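Local coordinates for protein pumilio homolog 23 (Arabidopsis thaliana, PDB 5WZJ) that binds RNA sequence-specifically through pumilio repeats packed into a right-handed superhelix, recognises an 18S rRNA sequence, and probably regulates translation and mRNA stability, at residues I250-L255 / E299-E304; I293-P298 / I327-S332; F507-C512 / E522-E527. One frame throughout, in Å; residues are numbered along the deposited sequence.

Contact 1: residues I250-L255 / E299-E304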
loop_
_atom_site.group_PDB
_atom_site.type_symbol
_atom_site.label_atom_id
_atom_site.label_comp_id
_atom_site.label_asym_id
_atom_site.label_seq_id
_atom_site.Cartn_x
_atom_site.Cartn_y
_atom_site.Cartn_z
ATOM N N ILE A 250 -10.707 21.665 1.132
ATOM C CA ILE A 250 -11.393 20.580 1.830
ATOM C C ILE A 250 -10.694 20.212 3.138
ATOM O O ILE A 250 -11.354 19.860 4.122
ATOM C CB ILE A 250 -11.559 19.351 0.915
ATOM C CG1 ILE A 250 -10.218 18.764 0.512
ATOM C CG2 ILE A 250 -12.389 19.693 -0.317
ATOM C CD1 ILE A 250 -10.352 17.689 -0.555
ATOM N N ILE A 251 -9.362 20.244 3.183
ATOM C CA ILE A 251 -8.657 19.797 4.388
ATOM C C ILE A 251 -8.977 20.686 5.596
ATOM O O ILE A 251 -9.219 20.137 6.682
ATOM C CB ILE A 251 -7.155 19.655 4.116
ATOM C CG1 ILE A 251 -6.891 18.455 3.204
ATOM C CG2 ILE A 251 -6.373 19.517 5.438
ATOM C CD1 ILE A 251 -5.429 18.344 2.777
ATOM N N PRO A 252 -9.010 22.022 5.474
ATOM C CA PRO A 252 -9.433 22.839 6.634
ATOM C C PRO A 252 -10.838 22.532 7.127
ATOM O O PRO A 252 -11.091 22.641 8.335
ATOM C CB PRO A 252 -9.333 24.284 6.108
ATOM C CG PRO A 252 -8.350 24.216 4.999
ATOM C CD PRO A 252 -8.500 22.863 4.373
ATOM N N LEU A 253 -11.763 22.158 6.235
ATOM C CA LEU A 253 -13.087 21.722 6.681
ATOM C C LEU A 253 -12.996 20.436 7.502
ATOM O O LEU A 253 -13.582 20.332 8.584
ATOM C CB LEU A 253 -14.025 21.533 5.479
ATOM C CG LEU A 253 -14.397 22.763 4.641
ATOM C CD1 LEU A 253 -15.174 22.378 3.371
ATOM C CD2 LEU A 253 -15.194 23.766 5.462
ATOM N N ILE A 254 -12.247 19.447 7.009
ATOM C CA ILE A 254 -12.092 18.189 7.740
ATOM C C ILE A 254 -11.452 18.418 9.104
ATOM O O ILE A 254 -11.833 17.784 10.097
ATOM C CB ILE A 254 -11.275 17.184 6.908
ATOM C CG1 ILE A 254 -12.046 16.821 5.623
ATOM C CG2 ILE A 254 -10.929 15.941 7.753
ATOM C CD1 ILE A 254 -11.273 15.901 4.696
ATOM N N LEU A 255 -10.448 19.298 9.175
ATOM C CA LEU A 255 -9.735 19.550 10.419
ATOM C C LEU A 255 -10.424 20.578 11.306
ATOM O O LEU A 255 -9.902 20.880 12.382
ATOM C CB LEU A 255 -8.293 20.010 10.136
ATOM C CG LEU A 255 -7.385 18.924 9.531
ATOM C CD1 LEU A 255 -5.969 19.441 9.303
ATOM C CD2 LEU A 255 -7.368 17.672 10.419
ATOM N N GLU A 299 2.381 21.961 0.389
ATOM C CA GLU A 299 3.510 22.332 1.242
ATOM C C GLU A 299 3.083 23.242 2.386
ATOM O O GLU A 299 3.410 22.989 3.552
ATOM C CB GLU A 299 4.604 23.006 0.408
ATOM C CG GLU A 299 5.701 23.633 1.267
ATOM C CD GLU A 299 6.934 24.029 0.467
ATOM O OE1 GLU A 299 7.409 23.206 -0.352
ATOM O OE2 GLU A 299 7.423 25.163 0.662
ATOM N N SER A 300 2.352 24.313 2.071
ATOM C CA SER A 300 1.986 25.283 3.097
ATOM C C SER A 300 1.133 24.637 4.177
ATOM O O SER A 300 1.273 24.936 5.369
ATOM C CB SER A 300 1.233 26.453 2.456
ATOM O OG SER A 300 0.067 25.977 1.793
ATOM N N LEU A 301 0.236 23.745 3.773
ATOM C CA LEU A 301 -0.624 23.089 4.745
ATOM C C LEU A 301 0.175 22.094 5.585
ATOM O O LEU A 301 0.006 22.037 6.808
ATOM C CB LEU A 301 -1.784 22.415 4.007
ATOM C CG LEU A 301 -2.964 21.937 4.835
ATOM C CD1 LEU A 301 -4.256 22.111 4.049
ATOM C CD2 LEU A 301 -2.747 20.500 5.189
ATOM N N TYR A 302 1.072 21.328 4.949
ATOM C CA TYR A 302 1.934 20.413 5.699
ATOM C C TYR A 302 2.758 21.168 6.731
ATOM O O TYR A 302 2.869 20.738 7.885
ATOM C CB TYR A 302 2.867 19.628 4.755
ATOM C CG TYR A 302 3.869 18.763 5.514
ATOM C CD1 TYR A 302 5.046 19.316 6.030
ATOM C CD2 TYR A 302 3.629 17.401 5.738
ATOM C CE1 TYR A 302 5.952 18.549 6.757
ATOM C CE2 TYR A 302 4.537 16.623 6.457
ATOM C CZ TYR A 302 5.693 17.208 6.968
ATOM O OH TYR A 302 6.599 16.454 7.687
ATOM N N ASN A 303 3.384 22.278 6.322
ATOM C CA ASN A 303 4.269 22.991 7.242
ATOM C C ASN A 303 3.505 23.493 8.459
ATOM O O ASN A 303 4.025 23.478 9.580
ATOM C CB ASN A 303 4.963 24.157 6.527
ATOM C CG ASN A 303 5.995 23.682 5.506
ATOM O OD1 ASN A 303 6.370 22.511 5.492
ATOM N ND2 ASN A 303 6.453 24.589 4.650
ATOM N N GLU A 304 2.263 23.932 8.257
ATOM C CA GLU A 304 1.462 24.430 9.369
ATOM C C GLU A 304 1.089 23.304 10.333
ATOM O O GLU A 304 1.144 23.484 11.558
ATOM C CB GLU A 304 0.215 25.139 8.826
ATOM C CG GLU A 304 -0.741 25.701 9.887
ATOM C CD GLU A 304 -0.258 26.987 10.539
ATOM O OE1 GLU A 304 0.887 27.408 10.260
ATOM O OE2 GLU A 304 -1.027 27.572 11.340
#

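Contact 2: residues I293-P298 / I327-S332. With nucleotides of chain B.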
loop_
_atom_site.group_PDB
_atom_site.type_symbol
_atom_site.label_atom_id
_atom_site.label_comp_id
_atom_site.label_asym_id
_atom_site.label_seq_id
_atom_site.Cartn_x
_atom_site.Cartn_y
_atom_site.Cartn_z
ATOM N N ILE A 293 -4.215 12.810 5.095
ATOM C CA ILE A 293 -4.045 14.260 5.014
ATOM C C ILE A 293 -2.577 14.620 4.798
ATOM O O ILE A 293 -2.235 15.437 3.928
ATOM C CB ILE A 293 -4.607 14.940 6.274
ATOM C CG1 ILE A 293 -6.138 14.883 6.264
ATOM C CG2 ILE A 293 -4.138 16.381 6.346
ATOM C CD1 ILE A 293 -6.758 15.327 7.570
ATOM N N LEU A 294 -1.688 14.015 5.590
ATOM C CA LEU A 294 -0.268 14.349 5.483
ATOM C C LEU A 294 0.321 13.886 4.159
ATOM O O LEU A 294 1.211 14.551 3.618
ATOM C CB LEU A 294 0.506 13.748 6.660
ATOM C CG LEU A 294 0.200 14.406 8.014
ATOM C CD1 LEU A 294 0.886 13.688 9.173
ATOM C CD2 LEU A 294 0.644 15.856 7.953
ATOM N N GLU A 295 -0.177 12.769 3.614
ATOM C CA GLU A 295 0.310 12.277 2.329
ATOM C C GLU A 295 -0.068 13.196 1.177
ATOM O O GLU A 295 0.681 13.298 0.202
ATOM C CB GLU A 295 -0.231 10.877 2.049
ATOM C CG GLU A 295 0.494 9.822 2.837
ATOM C CD GLU A 295 -0.255 8.518 2.899
ATOM O OE1 GLU A 295 -1.008 8.204 1.937
ATOM O OE2 GLU A 295 -0.082 7.823 3.928
ATOM N N VAL A 296 -1.249 13.824 1.231
ATOM C CA VAL A 296 -1.691 14.674 0.126
ATOM C C VAL A 296 -1.516 16.163 0.399
ATOM O O VAL A 296 -1.754 16.975 -0.511
ATOM C CB VAL A 296 -3.164 14.393 -0.244
ATOM C CG1 VAL A 296 -3.326 12.943 -0.633
ATOM C CG2 VAL A 296 -4.097 14.782 0.921
ATOM N N ALA A 297 -1.092 16.549 1.603
ATOM C CA ALA A 297 -1.105 17.957 1.974
ATOM C C ALA A 297 -0.170 18.762 1.076
ATOM O O ALA A 297 0.974 18.347 0.854
ATOM C CB ALA A 297 -0.686 18.127 3.432
ATOM N N PRO A 298 -0.622 19.892 0.522
ATOM C CA PRO A 298 0.305 20.831 -0.113
ATOM C C PRO A 298 1.279 21.401 0.905
ATOM O O PRO A 298 1.037 21.371 2.112
ATOM C CB PRO A 298 -0.615 21.928 -0.666
ATOM C CG PRO A 298 -1.947 21.256 -0.814
ATOM C CD PRO A 298 -2.023 20.301 0.351
ATOM N N ILE A 327 2.896 9.654 12.678
ATOM C CA ILE A 327 4.257 10.178 12.694
ATOM C C ILE A 327 5.039 9.639 11.499
ATOM O O ILE A 327 5.817 10.365 10.868
ATOM C CB ILE A 327 4.936 9.851 14.037
ATOM C CG1 ILE A 327 4.175 10.513 15.186
ATOM C CG2 ILE A 327 6.398 10.319 14.040
ATOM C CD1 ILE A 327 3.928 12.034 14.965
ATOM N N GLN A 328 4.814 8.370 11.145
ATOM C CA GLN A 328 5.476 7.815 9.969
ATOM C C GLN A 328 5.110 8.593 8.711
ATOM O O GLN A 328 5.980 8.902 7.885
ATOM C CB GLN A 328 5.112 6.344 9.803
ATOM C CG GLN A 328 5.792 5.402 10.799
ATOM C CD GLN A 328 5.412 3.959 10.527
ATOM O OE1 GLN A 328 5.296 3.550 9.368
ATOM N NE2 GLN A 328 5.190 3.183 11.591
ATOM N N ALA A 329 3.822 8.912 8.546
ATOM C CA ALA A 329 3.402 9.731 7.410
ATOM C C ALA A 329 3.996 11.131 7.495
ATOM O O ALA A 329 4.454 11.680 6.487
ATOM C CB ALA A 329 1.867 9.793 7.344
ATOM N N LEU A 330 3.997 11.729 8.687
ATOM C CA LEU A 330 4.581 13.062 8.835
ATOM C C LEU A 330 6.056 13.065 8.442
ATOM O O LEU A 330 6.507 13.920 7.670
ATOM C CB LEU A 330 4.425 13.549 10.271
ATOM C CG LEU A 330 5.026 14.928 10.576
ATOM C CD1 LEU A 330 4.071 16.056 10.187
ATOM C CD2 LEU A 330 5.335 15.011 12.044
ATOM N N ILE A 331 6.825 12.127 8.992
ATOM C CA ILE A 331 8.250 12.033 8.682
ATOM C C ILE A 331 8.461 11.898 7.177
ATOM O O ILE A 331 9.255 12.631 6.570
ATOM C CB ILE A 331 8.884 10.853 9.442
ATOM C CG1 ILE A 331 8.883 11.101 10.954
ATOM C CG2 ILE A 331 10.316 10.611 8.954
ATOM C CD1 ILE A 331 9.250 9.861 11.764
ATOM N N SER A 332 7.739 10.959 6.554
ATOM C CA SER A 332 7.969 10.618 5.150
ATOM C C SER A 332 7.730 11.797 4.227
ATOM O O SER A 332 8.262 11.823 3.112
ATOM C CB SER A 332 7.050 9.471 4.718
ATOM O OG SER A 332 7.227 8.348 5.543
ATOM P P U B 5 2.906 -5.708 6.509
ATOM O OP1 U B 5 2.840 -7.092 7.034
ATOM O OP2 U B 5 1.687 -4.955 6.121
ATOM O "O5'" U B 5 3.707 -4.811 7.555
ATOM C "C5'" U B 5 4.965 -5.241 8.060
ATOM C "C4'" U B 5 5.309 -4.534 9.346
ATOM O "O4'" U B 5 5.563 -3.132 9.063
ATOM C "C3'" U B 5 4.210 -4.561 10.403
ATOM O "O3'" U B 5 4.820 -4.543 11.683
ATOM C "C2'" U B 5 3.494 -3.231 10.171
ATOM O "O2'" U B 5 2.783 -2.745 11.288
ATOM C "C1'" U B 5 4.663 -2.322 9.802
ATOM N N1 U B 5 4.306 -1.177 8.954
ATOM C C2 U B 5 4.690 0.072 9.400
ATOM O O2 U B 5 5.270 0.239 10.455
ATOM N N3 U B 5 4.361 1.120 8.580
ATOM C C4 U B 5 3.702 1.038 7.374
ATOM O O4 U B 5 3.486 2.078 6.759
ATOM C C5 U B 5 3.343 -0.287 6.966
ATOM C C6 U B 5 3.655 -1.333 7.748
#

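Contact 3: residues F507-C512 / E522-E527. With nucleotides of chain B.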
loop_
_atom_site.group_PDB
_atom_site.type_symbol
_atom_site.label_atom_id
_atom_site.label_comp_id
_atom_site.label_asym_id
_atom_site.label_seq_id
_atom_site.Cartn_x
_atom_site.Cartn_y
_atom_site.Cartn_z
ATOM N N PHE A 507 16.290 -14.683 -7.568
ATOM C CA PHE A 507 16.717 -13.323 -7.884
ATOM C C PHE A 507 18.109 -13.056 -7.338
ATOM O O PHE A 507 18.909 -12.360 -7.969
ATOM C CB PHE A 507 15.746 -12.291 -7.304
ATOM C CG PHE A 507 14.385 -12.271 -7.959
ATOM C CD1 PHE A 507 13.358 -13.084 -7.487
ATOM C CD2 PHE A 507 14.123 -11.406 -9.010
ATOM C CE1 PHE A 507 12.108 -13.049 -8.073
ATOM C CE2 PHE A 507 12.878 -11.367 -9.598
ATOM C CZ PHE A 507 11.868 -12.189 -9.129
ATOM N N THR A 508 18.403 -13.580 -6.146
ATOM C CA THR A 508 19.715 -13.372 -5.550
ATOM C C THR A 508 20.806 -14.056 -6.369
ATOM O O THR A 508 21.894 -13.494 -6.551
ATOM C CB THR A 508 19.712 -13.868 -4.103
ATOM O OG1 THR A 508 18.608 -13.278 -3.396
ATOM C CG2 THR A 508 21.019 -13.503 -3.403
ATOM N N VAL A 509 20.535 -15.260 -6.886
ATOM C CA VAL A 509 21.499 -15.925 -7.766
ATOM C C VAL A 509 21.809 -15.044 -8.972
ATOM O O VAL A 509 22.973 -14.846 -9.342
ATOM C CB VAL A 509 20.972 -17.303 -8.203
ATOM C CG1 VAL A 509 21.911 -17.926 -9.231
ATOM C CG2 VAL A 509 20.813 -18.216 -6.995
ATOM N N GLU A 510 20.763 -14.503 -9.594
ATOM C CA GLU A 510 20.911 -13.601 -10.732
ATOM C C GLU A 510 21.804 -12.416 -10.406
ATOM O O GLU A 510 22.641 -12.012 -11.218
ATOM C CB GLU A 510 19.548 -13.058 -11.134
ATOM C CG GLU A 510 18.862 -13.696 -12.278
ATOM C CD GLU A 510 17.481 -13.109 -12.425
ATOM O OE1 GLU A 510 16.571 -13.540 -11.672
ATOM O OE2 GLU A 510 17.331 -12.173 -13.243
ATOM N N LYS A 511 21.562 -11.779 -9.261
ATOM C CA LYS A 511 22.275 -10.548 -8.957
ATOM C C LYS A 511 23.697 -10.829 -8.490
ATOM O O LYS A 511 24.597 -10.025 -8.750
ATOM C CB LYS A 511 21.471 -9.734 -7.940
ATOM C CG LYS A 511 20.070 -9.446 -8.488
ATOM C CD LYS A 511 19.279 -8.446 -7.687
ATOM C CE LYS A 511 17.882 -8.266 -8.294
ATOM N NZ LYS A 511 17.021 -7.350 -7.494
ATOM N N CYS A 512 23.924 -11.966 -7.833
ATOM C CA CYS A 512 25.295 -12.411 -7.602
ATOM C C CYS A 512 26.011 -12.650 -8.919
ATOM O O CYS A 512 27.128 -12.160 -9.132
ATOM C CB CYS A 512 25.315 -13.688 -6.762
ATOM S SG CYS A 512 24.881 -13.450 -5.028
ATOM N N GLU A 522 31.300 -18.917 -13.557
ATOM C CA GLU A 522 31.407 -20.329 -13.884
ATOM C C GLU A 522 31.038 -21.207 -12.697
ATOM O O GLU A 522 30.351 -22.223 -12.859
ATOM C CB GLU A 522 32.819 -20.643 -14.368
ATOM C CG GLU A 522 32.964 -22.064 -14.822
ATOM C CD GLU A 522 34.225 -22.307 -15.618
ATOM O OE1 GLU A 522 35.054 -21.376 -15.752
ATOM O OE2 GLU A 522 34.371 -23.445 -16.114
ATOM N N ALA A 523 31.481 -20.837 -11.491
ATOM C CA ALA A 523 31.115 -21.612 -10.308
ATOM C C ALA A 523 29.602 -21.620 -10.092
ATOM O O ALA A 523 29.015 -22.672 -9.823
ATOM C CB ALA A 523 31.835 -21.064 -9.073
ATOM N N ILE A 524 28.953 -20.460 -10.225
ATOM C CA ILE A 524 27.495 -20.404 -10.095
ATOM C C ILE A 524 26.829 -21.247 -11.178
ATOM O O ILE A 524 25.874 -21.989 -10.915
ATOM C CB ILE A 524 27.001 -18.946 -10.149
ATOM C CG1 ILE A 524 27.429 -18.169 -8.901
ATOM C CG2 ILE A 524 25.467 -18.907 -10.312
ATOM C CD1 ILE A 524 27.305 -16.659 -9.082
ATOM N N ALA A 525 27.301 -21.116 -12.421
ATOM C CA ALA A 525 26.697 -21.863 -13.523
ATOM C C ALA A 525 26.841 -23.360 -13.300
ATOM O O ALA A 525 25.910 -24.135 -13.561
ATOM C CB ALA A 525 27.335 -21.445 -14.847
ATOM N N SER A 526 27.999 -23.777 -12.790
ATOM C CA SER A 526 28.233 -25.180 -12.484
ATOM C C SER A 526 27.265 -25.686 -11.416
ATOM O O SER A 526 26.784 -26.824 -11.486
ATOM C CB SER A 526 29.688 -25.346 -12.039
ATOM O OG SER A 526 29.996 -26.692 -11.753
ATOM N N GLU A 527 26.964 -24.853 -10.413
ATOM C CA GLU A 527 26.053 -25.284 -9.358
ATOM C C GLU A 527 24.618 -25.399 -9.868
ATOM O O GLU A 527 23.899 -26.339 -9.502
ATOM C CB GLU A 527 26.136 -24.330 -8.165
ATOM C CG GLU A 527 27.459 -24.442 -7.422
ATOM C CD GLU A 527 27.500 -23.608 -6.147
ATOM O OE1 GLU A 527 28.567 -23.025 -5.845
ATOM O OE2 GLU A 527 26.473 -23.538 -5.445
ATOM P P G B 2 5.828 -12.742 -8.247
ATOM O OP1 G B 2 4.439 -12.864 -7.737
ATOM O OP2 G B 2 6.197 -11.623 -9.148
ATOM O "O5'" G B 2 6.761 -12.665 -6.957
ATOM C "C5'" G B 2 7.006 -13.816 -6.162
ATOM C "C4'" G B 2 7.946 -13.497 -5.024
ATOM O "O4'" G B 2 9.257 -13.170 -5.532
ATOM C "C3'" G B 2 7.559 -12.304 -4.166
ATOM O "O3'" G B 2 6.637 -12.703 -3.166
ATOM C "C2'" G B 2 8.898 -11.816 -3.595
ATOM O "O2'" G B 2 9.172 -12.443 -2.349
ATOM C "C1'" G B 2 9.917 -12.314 -4.637
ATOM N N9 G B 2 10.609 -11.247 -5.387
ATOM C C8 G B 2 10.167 -10.386 -6.371
ATOM N N7 G B 2 11.109 -9.580 -6.807
ATOM C C5 G B 2 12.236 -9.937 -6.065
ATOM C C6 G B 2 13.567 -9.435 -6.066
ATOM O O6 G B 2 14.043 -8.528 -6.752
ATOM N N1 G B 2 14.377 -10.095 -5.143
ATOM C C2 G B 2 13.967 -11.105 -4.314
ATOM N N2 G B 2 14.885 -11.625 -3.494
ATOM N N3 G B 2 12.734 -11.592 -4.301
ATOM C C4 G B 2 11.937 -10.962 -5.193
ATOM O "O5'" G B 1 5.924 -13.402 -12.638
ATOM C "C5'" G B 1 5.572 -14.664 -12.087
ATOM C "C4'" G B 1 6.628 -15.171 -11.134
ATOM O "O4'" G B 1 7.833 -15.514 -11.871
ATOM C "C3'" G B 1 7.102 -14.186 -10.068
ATOM O "O3'" G B 1 6.233 -14.140 -8.940
ATOM C "C2'" G B 1 8.500 -14.700 -9.735
ATOM O "O2'" G B 1 8.433 -15.797 -8.837
ATOM C "C1'" G B 1 8.977 -15.220 -11.098
ATOM N N9 G B 1 9.796 -14.224 -11.818
ATOM C C8 G B 1 9.355 -13.198 -12.628
ATOM N N7 G B 1 10.321 -12.468 -13.119
ATOM C C5 G B 1 11.476 -13.046 -12.597
ATOM C C6 G B 1 12.842 -12.688 -12.774
ATOM O O6 G B 1 13.308 -11.760 -13.451
ATOM N N1 G B 1 13.691 -13.539 -12.059
ATOM C C2 G B 1 13.286 -14.596 -11.275
ATOM N N2 G B 1 14.263 -15.291 -10.665
ATOM N N3 G B 1 12.012 -14.941 -11.104
ATOM C C4 G B 1 11.170 -14.129 -11.789
#

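Contact 1: residues I250-L255 / E299-E304
Leu301 carries its half of this wholly apolar contact, driving its branched end against Ile251 on helix 244-254. The leucine has CG anti to its own N (chi1 -167°), which projects the isobutyl group out from helix 299-310 and across the gap. Its second torsion, 145°, lies well off a staggered value, and both methyls end up near the same partner. CD1 does most of the touching: it lies 3.6 Å from Ile251 CG2 and 3.8 Å from Ile251 CB, while CD2 meets the same CG2 methyl at 3.8 Å. The two side chains approach at a slant. Pro252 adds a lighter touch, its ring carbon CD standing 4.3 Å from Leu301 CD1.

Backbone hydrogen bonds run within each helix and none passes between them. Ile254 N and Leu255 N bond to the carbonyls of Ile250 and Ile251, but the nitrogen of Pro252 has no hydrogen to give to the preceding turn, and the helix is kinked there. At Ile251 and Leu301 the backbones come closest, with their CA atoms 8.7 Å apart, a separation bridged by the side chains of these two residues.

Other apolar groups pack around the pair. Ile293 of helix 284-296 touches Ile251, Leu237 packs on the same isoleucine, and Phe267 lies against Pro252. Polar groups of 299-304 work elsewhere: Glu304 makes a salt bridge to Lys308 and accepts a bond from Ile269 N, and Asn303 bonds to Gln339.

Residues 250-252 close the Pumilio 4 repeat and 299-304 belong to Pumilio 5. Buried aliphatic packing of this kind is one of the contacts by which successive helical repeats stack into the right-handed superhelix of a pumilio domain.

Contact 2: residues I293-P298 / I327-S332
Leu294 overlaps the start of the Leu330 side chain, its CD1 methyl lying 3.7 Å from Leu330 CB and equally close to the backbone N of Leu330. The two leucines slant across one another, and the Leu294 CB also faces Ala329 CB at 4.2 Å. The small Ala329 is consistent with the close approach of the helices, the CA atoms of Leu294 and Leu330 being 6.0 Å apart. Leu330 has CG anti to its N (chi1 179°), and its CD1 meets the branched end of Leu294. Phe310 packs on Leu330 and Tyr302 on Leu294.

At the margin the aliphatic surface gives way to charge. Glu295 brings OE2 near Ala329 CB, and that oxygen forms a salt bridge with Arg181.

One residue before Ala329, Gln328 extends toward the RNA and grips the base of U5 of chain B twice. Its OE1 accepts a nearly straight bond from U5 N3 (2.7 Å, 172° at the hydrogen), and its NE2 donates to U5 O2 at 3.2 Å with a more bent 148°. NE2 also has a weak hydrogen bond to Asn324 OD1.

The amide thus offers an acceptor to the N3-H and a donor to O2, a match to the Watson-Crick edge of uracil. Apolar packing joins the Pumilio 5 and 6 repeats here, while the neighbouring glutamine reads the base.

Contact 3: residues F507-C512 / E522-E527
Val509 and Ile524 mark the closest backbone approach between helices 503-514 and 518-530, with their CA atoms 7.8 Å apart. The contact lies in the Pumilio 8 repeat and packs two of its helices together, while the far side of 507-512 holds RNA.

Ile524 supplies the apolar surface for both partners. Its CG2 methyl meets Val509 CG1 at 3.8 Å, the two side chains running past each other in opposite senses; Val509 CG1 reaches it by standing anti to the backbone N (chi1 174°). The other branch of Ile524 ends in CD1, which rests 4.3 Å from Cys512 CB. Phe496 of helix 496-501 packs against both Ile524 and Cys512, and Leu499 touches Val509, so the pair is enclosed in a shared hydrophobic interior.

Residues of helix 503-514 that face the RNA hold two guanines of chain B. The ring of Phe507 is sandwiched between them: G2 C5 sits 3.5 Å above the centre of one face, and G1 C2 lies at the same height over the opposite face, displaced toward the rim. Glu510 holds G1 through one oxygen, OE1, which accepts from both N1 (2.9 Å, 157° at the hydrogen) and N2 (3.1 Å, 145°). Its other oxygen takes a bond from Tyr543 OH, which probably steadies the carboxylate against the base edge.

Glu473, on helix 468-477, bonds Thr508 OG1 through one oxygen and makes a salt bridge to Lys511 through the other, which probably positions the lysine. The chain of Lys511 is extended, and its NZ, besides the salt bridge to Glu473, donates to G2 O6 at 3.3 Å.

How the contacts relate
From the N terminus, contact 1 opens at 250-255 and closes at 299-304, spanning 43 residues. Contact 2 opens inside that span, at 293-298, and closes later at 327-332, so the two cross. Segments 293-298 and 299-304 are consecutive, so contact 1 joins Pumilio 4 to 5 and contact 2 joins 5 to 6. The contacts touch as well: Tyr302 OH lies 2.5 Å from Leu330 O, a probable hydrogen bond, and Ile293 packs on Leu255. Contact 3 follows in series, closing a short loop of nine residues in the Pumilio 8 region, its centre about 52 Å from that of contact 1 and 41 Å from that of contact 2.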